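Local atomic coordinates of beta-glucosidase (Saccharopolyspora erythraea D, PDB entry 5M6G), a protein that probably hydrolyses terminal, non-reducing beta-D-glucosyl residues with release of beta-D-glucose, as a member of glycosyl hydrolase family 3. Residues A[153-159]-A[206-212]; A[145-150]-A[193-197]. All coordinates share one frame; numbering follows the deposited sequence. Where two conformers were deposited one is given.

Contact 1 of 2, residues A[153-159]-A[206-212]; sequences GNPDLVQ and AMTSAVT
Ser209 OG donates to the backbone carbonyl of Pro155, 2.7 Å from OG to O, and this is the hydrogen bond that ties the turn 206-209 to the first turn of helix 155-170. The hydroxyl is held between the backbone N and carbonyl carbon of its own residue (chi1 70°), which turns it to face the neighbouring helix. Pro155 O is gripped twice, because Gln159 N also donates to it in the regular helical pattern; the two donors come from opposite faces of the carbonyl plane, and Ser209 OG lies 28° out of that plane.

The apolar part is built on Val158, whose CG1 branch meets Ala210 CB at 3.7 Å. Its other branch, CG2, faces Met207, which was modelled in two conformers; in one of them the chain bends at chi2 (-55°), bringing SD to 3.7 Å from Val158 CG2 and against Pro155 CA, with CE near Asn154 N. At the outer margin Gln159 stretches out in extended form: its CB lies 3.5 Å from Ser209 O, and its amide rests beside Thr212 CG2 at 4.0 Å from NE2. The hydroxyl of Thr212 bonds instead to Arg269.

Capping fixes the start of the helix. Asn154 OD1 accepts from Leu157 N at 3.0 Å, with the donor well above the side-chain carbonyl plane, and Asn154 ND2 turns to Glu411 of helix 399-412. An N-capped helix start bound to the type I turn that leads into helix 209-215 thus joins two helices of the TIM-barrel-type N-terminal domain.

Contact 2 of 2, residues A[145-150]-A[193-197]; sequences HNIGLG and TYESF
Tyr194 sets the edge of its ring against one face of His145 in an edge-to-face aromatic pair, part of the seam between the N-terminus of helix 146-152 and the 3-10 turn 193-195 in the TIM-barrel-type domain of this family 3 enzyme. The ring centroids are 4.4 Å apart with planes at 57°, and Tyr194 CE1 sits over the centre of the imidazole. The two side chains run alongside one another, pointing the same way.

Next to this pair, Asn146 uses both its amide and its methylene. ND2 donates to Glu195 O at 2.8 Å; the acceptor lies close to the amide plane, but the nitrogen stands 43° above the plane of the backbone carbonyl. The same amide stacks on a face of Phe197, planes 21° apart and offset toward the rim, while CB makes a CH-pi contact with that face. The hydrogen bond and the stack together restrict rotation of the amide. Leu149 CB and Gly150 N meet the Phe197 ring at its edge. Here the two segments close to a C-H...O contact, Gly150 CA lying 3.3 Å from Phe197 O with its C-H directed almost straight at the oxygen, which is buried and has no hydrogen-bonding partner in the model.

The helix start is also held through the backbone, where Ile147 N donates to Tyr194 O at 3.0 Å. Ile147 CG2 packs on Tyr194 CB at 3.9 Å.

Further out, His145 NE2 bonds to Gly447 O and its ring stacks with His132, while Tyr194 OH reaches Tyr503 O. The turn 193-195 borders the sorbitol pocket, which Arg192 and Trp448 line: Glu195 OE2 forms a salt bridge with Arg192 NE and accepts a hydrogen bond from Trp448 NE1.

Overall arrangement
Both contacts lie in the N-terminal domain, and their segments interleave along the chain, with helix 146-152 supplying one side of contact 2 and the next helix, 155-170, one side of contact 1. Contact 2 is buried and nearer the centre of the molecule; contact 1 is only partly buried and farther from the bound sorbitol. The chemistry follows this placing: aromatic and amide stacking with two hydrogen bonds in contact 2, beside residues of the ligand pocket, against mainly aliphatic and thioether packing with one hydroxyl bond in contact 1. They meet where Met207 CB lies 3.5 Å from Phe197 CG and, separately, where Val158 CG2 lies 3.9 Å from Leu149 CB.

Contact 1 of 2, residues A[153-159]-A[206-212]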
# COMPACT_ATOMS: atom_id res chain seq x y z
N GLY A 153 -14.33 7.66 4.19
CA GLY A 153 -14.26 8.90 4.94
C GLY A 153 -14.10 8.72 6.43
O GLY A 153 -14.51 9.60 7.20
N ASN A 154 -13.48 7.62 6.87
CA ASN A 154 -13.44 7.22 8.27
C ASN A 154 -11.99 7.03 8.72
O ASN A 154 -11.46 5.91 8.66
CB ASN A 154 -14.26 5.95 8.47
CG ASN A 154 -14.40 5.57 9.92
OD1 ASN A 154 -13.71 6.09 10.79
ND2 ASN A 154 -15.32 4.63 10.20
N PRO A 155 -11.32 8.09 9.18
CA PRO A 155 -9.91 7.94 9.60
C PRO A 155 -9.73 7.04 10.81
O PRO A 155 -8.68 6.39 10.94
CB PRO A 155 -9.48 9.38 9.93
CG PRO A 155 -10.50 10.26 9.27
CD PRO A 155 -11.78 9.49 9.23
N ASP A 156 -10.70 7.01 11.72
CA ASP A 156 -10.56 6.14 12.88
C ASP A 156 -10.52 4.68 12.46
O ASP A 156 -9.73 3.89 12.99
CB ASP A 156 -11.70 6.40 13.85
CG ASP A 156 -11.45 5.79 15.20
OD1 ASP A 156 -10.56 6.30 15.92
OD2 ASP A 156 -12.12 4.79 15.53
N LEU A 157 -11.35 4.31 11.48
CA LEU A 157 -11.33 2.95 10.94
C LEU A 157 -9.98 2.62 10.31
O LEU A 157 -9.46 1.51 10.48
CB LEU A 157 -12.43 2.80 9.89
CG LEU A 157 -12.50 1.48 9.14
CD1 LEU A 157 -13.00 0.39 10.07
CD2 LEU A 157 -13.41 1.63 7.90
N VAL A 158 -9.40 3.56 9.56
CA VAL A 158 -8.11 3.32 8.93
C VAL A 158 -7.03 3.14 10.00
O VAL A 158 -6.14 2.29 9.88
CB VAL A 158 -7.79 4.46 7.95
CG1 VAL A 158 -6.29 4.52 7.59
CG2 VAL A 158 -8.67 4.32 6.70
N GLN A 159 -7.13 3.92 11.08
CA GLN A 159 -6.20 3.75 12.20
C GLN A 159 -6.34 2.35 12.82
O GLN A 159 -5.33 1.69 13.08
CB GLN A 159 -6.45 4.85 13.24
CG GLN A 159 -5.62 4.71 14.52
CD GLN A 159 -5.78 5.92 15.43
OE1 GLN A 159 -6.01 7.03 14.97
NE2 GLN A 159 -5.66 5.70 16.73
N ALA A 206 -5.93 13.14 6.01
CA ALA A 206 -6.76 12.57 7.06
C ALA A 206 -6.43 11.11 7.30
O ALA A 206 -6.46 10.64 8.44
CB ALA A 206 -8.24 12.74 6.71
N MET A 207 -6.09 10.38 6.24
CA MET A 207 -5.87 8.95 6.39
C MET A 207 -4.44 8.60 6.80
O MET A 207 -4.11 7.41 6.89
CB MET A 207 -6.26 8.22 5.10
CG MET A 207 -7.72 8.43 4.71
SD MET A 207 -8.85 7.98 6.04
CE MET A 207 -10.39 7.86 5.10
N THR A 208 -3.60 9.60 7.07
CA THR A 208 -2.33 9.28 7.70
C THR A 208 -2.52 8.77 9.12
O THR A 208 -1.55 8.37 9.76
CB THR A 208 -1.39 10.51 7.70
OG1 THR A 208 -1.96 11.54 8.51
CG2 THR A 208 -1.17 11.02 6.29
N SER A 209 -3.76 8.76 9.62
CA SER A 209 -4.08 8.01 10.82
C SER A 209 -3.62 6.55 10.72
O SER A 209 -3.44 5.90 11.75
CB SER A 209 -5.59 8.08 11.08
OG SER A 209 -6.29 7.34 10.11
N ALA A 210 -3.42 6.03 9.50
CA ALA A 210 -2.80 4.72 9.35
C ALA A 210 -1.45 4.65 10.06
O ALA A 210 -1.07 3.60 10.60
CB ALA A 210 -2.62 4.39 7.87
N VAL A 211 -0.71 5.77 10.05
CA VAL A 211 0.60 5.81 10.72
C VAL A 211 0.43 5.58 12.21
O VAL A 211 1.19 4.82 12.84
CB VAL A 211 1.29 7.16 10.44
CG1 VAL A 211 2.59 7.27 11.27
CG2 VAL A 211 1.59 7.32 8.96
N THR A 212 -0.54 6.27 12.81
CA THR A 212 -0.77 6.15 14.24
C THR A 212 -1.19 4.74 14.61
O THR A 212 -0.80 4.22 15.66
CB THR A 212 -1.81 7.17 14.67
OG1 THR A 212 -1.39 8.48 14.26
CG2 THR A 212 -2.01 7.14 16.18

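Contact 2 of 2, residues A[145-150]-A[193-197]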
# COMPACT_ATOMS: atom_id res chain seq x y z
N HIS A 145 -8.01 -1.96 -0.37
CA HIS A 145 -6.94 -1.06 -0.74
C HIS A 145 -7.32 0.39 -0.41
O HIS A 145 -8.49 0.72 -0.13
CB HIS A 145 -6.59 -1.20 -2.22
CG HIS A 145 -5.57 -2.26 -2.51
ND1 HIS A 145 -4.29 -2.23 -1.97
CD2 HIS A 145 -5.63 -3.38 -3.27
CE1 HIS A 145 -3.61 -3.27 -2.41
NE2 HIS A 145 -4.40 -3.99 -3.19
N ASN A 146 -6.31 1.25 -0.44
CA ASN A 146 -6.44 2.62 0.07
C ASN A 146 -7.59 3.39 -0.58
O ASN A 146 -8.26 4.17 0.10
CB ASN A 146 -5.12 3.37 -0.13
CG ASN A 146 -4.09 3.01 0.93
OD1 ASN A 146 -4.41 2.33 1.89
ND2 ASN A 146 -2.86 3.50 0.76
N ILE A 147 -7.82 3.21 -1.88
CA ILE A 147 -8.84 4.03 -2.53
C ILE A 147 -10.21 3.78 -1.89
O ILE A 147 -10.93 4.73 -1.56
CB ILE A 147 -8.86 3.80 -4.06
CG1 ILE A 147 -9.90 4.71 -4.74
CG2 ILE A 147 -9.14 2.33 -4.43
CD1 ILE A 147 -9.87 4.66 -6.26
N GLY A 148 -10.55 2.51 -1.63
CA GLY A 148 -11.78 2.22 -0.92
C GLY A 148 -11.77 2.73 0.51
O GLY A 148 -12.78 3.22 1.02
N LEU A 149 -10.62 2.62 1.19
CA LEU A 149 -10.50 3.20 2.52
C LEU A 149 -10.75 4.71 2.49
O LEU A 149 -11.40 5.26 3.39
CB LEU A 149 -9.12 2.89 3.12
CG LEU A 149 -8.85 1.39 3.34
CD1 LEU A 149 -7.51 1.17 4.10
CD2 LEU A 149 -10.03 0.67 4.06
N GLY A 150 -10.24 5.40 1.46
CA GLY A 150 -10.54 6.82 1.33
C GLY A 150 -12.02 7.07 1.14
O GLY A 150 -12.58 8.03 1.68
N THR A 193 -3.23 4.22 -8.71
CA THR A 193 -4.36 5.00 -8.24
C THR A 193 -5.04 4.33 -7.04
O THR A 193 -5.48 5.01 -6.11
CB THR A 193 -5.37 5.21 -9.38
OG1 THR A 193 -4.75 5.98 -10.42
CG2 THR A 193 -6.62 5.93 -8.89
N TYR A 194 -5.10 3.00 -7.04
CA TYR A 194 -5.79 2.32 -5.95
C TYR A 194 -5.01 2.37 -4.65
O TYR A 194 -5.58 2.14 -3.58
CB TYR A 194 -6.10 0.86 -6.30
CG TYR A 194 -4.91 -0.10 -6.38
CD1 TYR A 194 -4.37 -0.70 -5.23
CD2 TYR A 194 -4.38 -0.46 -7.61
CE1 TYR A 194 -3.31 -1.60 -5.33
CE2 TYR A 194 -3.33 -1.34 -7.71
CZ TYR A 194 -2.80 -1.92 -6.57
OH TYR A 194 -1.76 -2.81 -6.70
N GLU A 195 -3.71 2.65 -4.71
CA GLU A 195 -2.94 2.80 -3.49
C GLU A 195 -3.09 4.18 -2.87
O GLU A 195 -2.52 4.44 -1.81
CB GLU A 195 -1.47 2.51 -3.77
CG GLU A 195 -1.26 1.14 -4.39
CD GLU A 195 0.17 0.68 -4.31
OE1 GLU A 195 0.69 0.56 -3.18
OE2 GLU A 195 0.77 0.44 -5.37
N SER A 196 -3.85 5.07 -3.50
CA SER A 196 -4.06 6.43 -3.01
C SER A 196 -5.38 6.53 -2.27
O SER A 196 -6.41 6.00 -2.72
CB SER A 196 -4.03 7.42 -4.18
OG SER A 196 -4.40 8.73 -3.79
N PHE A 197 -5.37 7.22 -1.13
CA PHE A 197 -6.61 7.48 -0.42
C PHE A 197 -7.54 8.44 -1.16
O PHE A 197 -8.73 8.51 -0.83
CB PHE A 197 -6.31 8.03 0.96
CG PHE A 197 -5.68 7.04 1.89
CD1 PHE A 197 -6.43 5.98 2.39
CD2 PHE A 197 -4.36 7.19 2.28
CE1 PHE A 197 -5.86 5.06 3.28
CE2 PHE A 197 -3.78 6.28 3.17
CZ PHE A 197 -4.53 5.21 3.66